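DspB (Aggregatibacter actinomycetemcomitans, PDB 1YHT) probably hydrolyses N-acetylhexosamine linkages in polysaccharide as a family 20 glycoside hydrolase, thereby releasing bacterial cells from biofilm. Local coordinates at residues Y60-H65 and S165-I170; T224-N229 and L263-T268. One frame throughout, in Å; residues are numbered along the deposited sequence.

Interaction 1. Residues Y60-H65 and S165-I170; sequences YAIESH and SEVIDI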
loop_
_atom_site.group_PDB
_atom_site.type_symbol
_atom_site.label_atom_id
_atom_site.label_comp_id
_atom_site.label_asym_id
_atom_site.label_seq_id
_atom_site.Cartn_x
_atom_site.Cartn_y
_atom_site.Cartn_z
ATOM N N TYR A 60 -12.688 -1.245 3.824
ATOM C CA TYR A 60 -12.036 -0.052 4.358
ATOM C C TYR A 60 -11.947 -0.388 5.854
ATOM O O TYR A 60 -12.958 -0.351 6.562
ATOM C CB TYR A 60 -12.935 1.205 4.143
ATOM C CG TYR A 60 -12.314 2.476 4.618
ATOM C CD1 TYR A 60 -11.457 3.191 3.786
ATOM C CD2 TYR A 60 -12.522 2.941 5.921
ATOM C CE1 TYR A 60 -10.841 4.373 4.220
ATOM C CE2 TYR A 60 -11.895 4.103 6.386
ATOM C CZ TYR A 60 -11.059 4.823 5.494
ATOM O OH TYR A 60 -10.407 5.939 5.883
ATOM N N ALA A 61 -10.746 -0.693 6.328
ATOM C CA ALA A 61 -10.576 -1.419 7.573
ATOM C C ALA A 61 -10.262 -0.577 8.820
ATOM O O ALA A 61 -9.719 -1.108 9.793
ATOM C CB ALA A 61 -9.506 -2.470 7.393
ATOM N N ILE A 62 -10.614 0.709 8.807
ATOM C CA ILE A 62 -10.507 1.571 9.987
ATOM C C ILE A 62 -11.756 2.377 10.165
ATOM O O ILE A 62 -12.510 2.593 9.233
ATOM C CB ILE A 62 -9.262 2.542 9.937
ATOM C CG1 ILE A 62 -9.404 3.599 8.838
ATOM C CG2 ILE A 62 -8.030 1.733 9.697
ATOM C CD1 ILE A 62 -8.127 4.460 8.651
ATOM N N GLU A 63 -11.932 2.865 11.387
ATOM C CA GLU A 63 -13.027 3.709 11.731
ATOM C C GLU A 63 -12.981 5.038 10.958
ATOM O O GLU A 63 -11.890 5.568 10.624
ATOM C CB GLU A 63 -13.033 3.960 13.243
ATOM C CG GLU A 63 -14.247 4.698 13.747
ATOM C CD GLU A 63 -14.504 4.584 15.252
ATOM O OE1 GLU A 63 -13.674 4.052 16.041
ATOM O OE2 GLU A 63 -15.605 4.991 15.620
ATOM N N SER A 64 -14.170 5.597 10.723
ATOM C CA SER A 64 -14.306 6.841 9.941
ATOM C C SER A 64 -15.573 7.617 10.309
ATOM O O SER A 64 -16.675 7.070 10.224
ATOM C CB SER A 64 -14.377 6.551 8.442
ATOM O OG SER A 64 -14.544 7.766 7.702
ATOM N N HIS A 65 -15.396 8.879 10.708
ATOM C CA HIS A 65 -16.517 9.838 10.769
ATOM C C HIS A 65 -17.062 10.163 9.362
ATOM O O HIS A 65 -18.248 10.122 9.118
ATOM C CB HIS A 65 -16.065 11.158 11.423
ATOM C CG HIS A 65 -16.087 11.161 12.922
ATOM N ND1 HIS A 65 -15.270 10.358 13.687
ATOM C CD2 HIS A 65 -16.781 11.940 13.790
ATOM C CE1 HIS A 65 -15.503 10.608 14.970
ATOM N NE2 HIS A 65 -16.438 11.552 15.060
ATOM N N SER A 165 -7.500 14.087 5.015
ATOM C CA SER A 165 -7.370 14.860 6.271
ATOM C C SER A 165 -7.751 14.066 7.524
ATOM O O SER A 165 -7.103 14.160 8.576
ATOM C CB SER A 165 -8.222 16.130 6.184
ATOM O OG SER A 165 -7.700 16.996 5.184
ATOM N N GLU A 166 -8.843 13.300 7.421
ATOM C CA GLU A 166 -9.267 12.426 8.496
ATOM C C GLU A 166 -8.223 11.342 8.799
ATOM O O GLU A 166 -7.885 11.078 9.966
ATOM C CB GLU A 166 -10.594 11.791 8.119
ATOM C CG GLU A 166 -11.130 10.906 9.246
ATOM C CD GLU A 166 -12.466 10.283 8.921
ATOM O OE1 GLU A 166 -12.464 9.185 8.336
ATOM O OE2 GLU A 166 -13.483 10.875 9.292
ATOM N N VAL A 167 -7.717 10.706 7.749
ATOM C CA VAL A 167 -6.680 9.646 7.894
ATOM C C VAL A 167 -5.402 10.219 8.523
ATOM O O VAL A 167 -4.826 9.650 9.466
ATOM C CB VAL A 167 -6.429 8.942 6.575
ATOM C CG1 VAL A 167 -5.210 8.050 6.671
ATOM C CG2 VAL A 167 -7.650 8.120 6.159
ATOM N N ILE A 168 -5.022 11.403 8.076
ATOM C CA ILE A 168 -3.896 12.122 8.676
ATOM C C ILE A 168 -4.117 12.396 10.158
ATOM O O ILE A 168 -3.235 12.130 10.991
ATOM C CB ILE A 168 -3.632 13.435 7.883
ATOM C CG1 ILE A 168 -3.104 13.073 6.526
ATOM C CG2 ILE A 168 -2.620 14.351 8.609
ATOM C CD1 ILE A 168 -3.017 14.201 5.559
ATOM N N ASP A 169 -5.303 12.873 10.516
ATOM C CA ASP A 169 -5.655 13.101 11.922
ATOM C C ASP A 169 -5.610 11.826 12.787
ATOM O O ASP A 169 -5.135 11.843 13.931
ATOM C CB ASP A 169 -7.049 13.690 12.051
ATOM C CG ASP A 169 -7.115 15.151 11.622
ATOM O OD1 ASP A 169 -6.066 15.784 11.454
ATOM O OD2 ASP A 169 -8.224 15.654 11.488
ATOM N N ILE A 170 -6.092 10.729 12.235
ATOM C CA ILE A 170 -6.064 9.421 12.907
ATOM C C ILE A 170 -4.631 8.930 13.220
ATOM O O ILE A 170 -4.350 8.552 14.339
ATOM C CB ILE A 170 -6.801 8.367 12.071
ATOM C CG1 ILE A 170 -8.312 8.635 12.032
ATOM C CG2 ILE A 170 -6.602 6.947 12.619
ATOM C CD1 ILE A 170 -9.055 7.775 10.918
HETATM O O HOH W 1 -10.917 6.842 8.286
#
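With OG swung anti to the backbone N (chi1 178°), Ser64 meets the carboxylate of Glu166, whose CG is likewise anti (chi1 -177°) and whose extended chain reaches from helix 154-171 of the family 20 catalytic (beta/alpha)8 barrel to the loop after strand 49-53. Ser64 OG donates to Glu166 OE1 at 2.6 Å, on its syn lone pair. The same hydroxyl accepts from Leu67 N, while Glu166 OE2 accepts from Leu66 N, tying the carboxylate to the backbone just after His65 as well. A water accepts a hydrogen bond from Tyr60 OH at 2.6 Å, lying in the plane of the ring at its edge, and donates to Glu63 O and to Glu166 OE1, the latter at 2.8 Å. In the apolar packing beside this cluster, Tyr60 OH grazes Val167 CG2 at 3.5 Å as the two side chains run past each other in opposite directions, and those of Ile62 and Ile170 pass at a slant, their CD1 atoms 4.1 Å apart, with Leu97 of helix 94-106 touching both isoleucines. Three donors converging on one carboxylate would probably favour its anionic form, and the water links it to a tyrosine hydroxyl and a backbone carbonyl.

Interaction 2. Residues T224-N229 and L263-T268; sequences TFEQIN and LAKGFT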
loop_
_atom_site.group_PDB
_atom_site.type_symbol
_atom_site.label_atom_id
_atom_site.label_comp_id
_atom_site.label_asym_id
_atom_site.label_seq_id
_atom_site.Cartn_x
_atom_site.Cartn_y
_atom_site.Cartn_z
ATOM N N THR A 224 5.492 11.533 -19.614
ATOM C CA THR A 224 4.950 12.499 -18.635
ATOM C C THR A 224 5.656 12.543 -17.262
ATOM O O THR A 224 5.406 13.433 -16.488
ATOM C CB THR A 224 3.463 12.205 -18.370
ATOM O OG1 THR A 224 3.300 10.882 -17.840
ATOM C CG2 THR A 224 2.588 12.363 -19.634
ATOM N N PHE A 225 6.499 11.569 -16.934
ATOM C CA PHE A 225 6.979 11.483 -15.546
ATOM C C PHE A 225 7.769 12.680 -15.069
ATOM O O PHE A 225 7.802 12.943 -13.899
ATOM C CB PHE A 225 7.732 10.180 -15.248
ATOM C CG PHE A 225 9.171 10.203 -15.621
ATOM C CD1 PHE A 225 10.155 10.095 -14.633
ATOM C CD2 PHE A 225 9.560 10.301 -16.954
ATOM C CE1 PHE A 225 11.520 10.081 -14.976
ATOM C CE2 PHE A 225 10.919 10.286 -17.309
ATOM C CZ PHE A 225 11.899 10.174 -16.318
ATOM N N GLU A 226 8.397 13.411 -15.981
ATOM C CA GLU A 226 9.149 14.572 -15.626
ATOM C C GLU A 226 8.251 15.710 -15.150
ATOM O O GLU A 226 8.774 16.659 -14.607
ATOM C CB GLU A 226 10.024 15.021 -16.798
ATOM C CG GLU A 226 10.973 13.926 -17.301
ATOM C CD GLU A 226 11.658 14.261 -18.613
ATOM O OE1 GLU A 226 11.018 14.194 -19.699
ATOM O OE2 GLU A 226 12.841 14.625 -18.533
ATOM N N GLN A 227 6.920 15.593 -15.297
ATOM C CA GLN A 227 5.953 16.581 -14.761
ATOM C C GLN A 227 5.548 16.314 -13.294
ATOM O O GLN A 227 4.907 17.118 -12.657
ATOM C CB GLN A 227 4.671 16.556 -15.608
ATOM C CG GLN A 227 4.879 16.926 -17.076
ATOM C CD GLN A 227 3.719 16.522 -17.969
ATOM O OE1 GLN A 227 2.573 16.737 -17.626
ATOM N NE2 GLN A 227 4.021 15.901 -19.108
ATOM N N ILE A 228 5.939 15.163 -12.775
ATOM C CA ILE A 228 5.584 14.728 -11.414
ATOM C C ILE A 228 6.450 15.477 -10.440
ATOM O O ILE A 228 7.623 15.705 -10.723
ATOM C CB ILE A 228 5.829 13.154 -11.294
ATOM C CG1 ILE A 228 4.625 12.424 -11.833
ATOM C CG2 ILE A 228 6.120 12.703 -9.886
ATOM C CD1 ILE A 228 3.457 12.345 -10.823
ATOM N N ASN A 229 5.854 15.881 -9.323
ATOM C CA ASN A 229 6.565 16.450 -8.180
ATOM C C ASN A 229 7.761 15.567 -7.882
ATOM O O ASN A 229 7.587 14.410 -7.541
ATOM C CB ASN A 229 5.616 16.480 -6.940
ATOM C CG ASN A 229 6.248 17.093 -5.669
ATOM O OD1 ASN A 229 7.437 17.315 -5.605
ATOM N ND2 ASN A 229 5.414 17.352 -4.644
ATOM N N LEU A 263 15.898 6.648 -10.657
ATOM C CA LEU A 263 17.086 6.973 -9.839
ATOM C C LEU A 263 17.939 8.032 -10.514
ATOM O O LEU A 263 18.416 8.971 -9.874
ATOM C CB LEU A 263 17.921 5.721 -9.613
ATOM C CG LEU A 263 17.277 4.606 -8.790
ATOM C CD1 LEU A 263 18.227 3.453 -8.652
ATOM C CD2 LEU A 263 16.825 5.093 -7.428
ATOM N N ALA A 264 18.088 7.879 -11.832
ATOM C CA ALA A 264 18.869 8.837 -12.633
ATOM C C ALA A 264 18.280 10.237 -12.581
ATOM O O ALA A 264 19.042 11.198 -12.582
ATOM C CB ALA A 264 18.976 8.383 -14.024
ATOM N N LYS A 265 16.942 10.346 -12.524
ATOM C CA LYS A 265 16.279 11.618 -12.346
ATOM C C LYS A 265 16.244 12.130 -10.909
ATOM O O LYS A 265 15.759 13.197 -10.678
ATOM C CB LYS A 265 14.862 11.600 -12.925
ATOM C CG LYS A 265 14.798 11.961 -14.422
ATOM C CD LYS A 265 14.960 13.478 -14.671
ATOM C CE LYS A 265 13.573 14.153 -14.738
ATOM N NZ LYS A 265 13.519 15.632 -14.531
ATOM N N GLY A 266 16.758 11.406 -9.941
ATOM C CA GLY A 266 16.781 11.929 -8.581
ATOM C C GLY A 266 15.660 11.494 -7.644
ATOM O O GLY A 266 15.587 11.968 -6.512
ATOM N N PHE A 267 14.790 10.594 -8.089
ATOM C CA PHE A 267 13.683 10.163 -7.252
ATOM C C PHE A 267 14.150 9.300 -6.120
ATOM O O PHE A 267 15.027 8.447 -6.282
ATOM C CB PHE A 267 12.626 9.393 -8.063
ATOM C CG PHE A 267 11.715 10.291 -8.852
ATOM C CD1 PHE A 267 10.536 10.749 -8.316
ATOM C CD2 PHE A 267 12.068 10.701 -10.129
ATOM C CE1 PHE A 267 9.706 11.604 -9.039
ATOM C CE2 PHE A 267 11.244 11.551 -10.880
ATOM C CZ PHE A 267 10.062 11.995 -10.358
ATOM N N THR A 268 13.489 9.490 -4.970
ATOM C CA THR A 268 13.487 8.492 -3.918
ATOM C C THR A 268 12.677 7.300 -4.380
ATOM O O THR A 268 11.513 7.430 -4.743
ATOM C CB THR A 268 12.891 9.089 -2.652
ATOM O OG1 THR A 268 13.709 10.194 -2.274
ATOM C CG2 THR A 268 12.834 8.102 -1.531
#
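Gly266 N donates to Leu263 O at 2.9 Å in the Schellman motif that ends helix 259-264, and the chain reversal there presents Lys265 and Phe267, the residues flanking the glycine, to Phe225, Glu226 and Ile228. Across the contact itself the meeting is apolar. Phe225 has its ring between the backbone N and the carbonyl carbon (chi1 84°), with CE1 lying 3.8 Å from Lys265 CG. The lysine chain, bent at chi2 and chi3, curls past this ring, and the Lys265 and Glu226 side chains cross at about a right angle, Lys265 CE 3.7 Å from Glu226 CG. Glu226 OE2 and Lys265 NZ remain 4.2 Å apart, too far for a salt bridge, so their attraction is at most long-range. Phe225 CD1 approaches Phe267 CE2 at 4.2 Å, the ring planes inclined by roughly 33°. Ile228 CG2 comes to the edge of the Phe267 ring, 3.8 Å from CE1, and Leu262 touches both aromatic rings. Ile228 N in turn bonds back to Phe225 O at 3.1 Å, closing the turn of 225-228. Such packing joins two neighbouring connections, each leading into a strand (233-236 and 269-271), at the N-terminal ends of the strands of a (beta/alpha)8 barrel.

From the N terminus, the chain passes through strands 18-24 and 49-53 before entering the loop with 60-65. Interaction 1 then closes a span of 99 residues, including helix 94-106 and strand 110-117, when helix 154-171 returns to that loop. After strands 177-181 and 212-216 the chain reaches 224-229, and interaction 2 closes a shorter span of 33 residues holding strand 233-236 and helix 246-255. The two closures therefore follow in series, neither nested nor crossed. Interactions 1 and 2 lie about 30 Å apart between centres and about 14 Å between nearest atoms. Together they illustrate how a barrel is fastened piecewise: one contact joins a long loop to an outer helix, the other two adjacent strand connections.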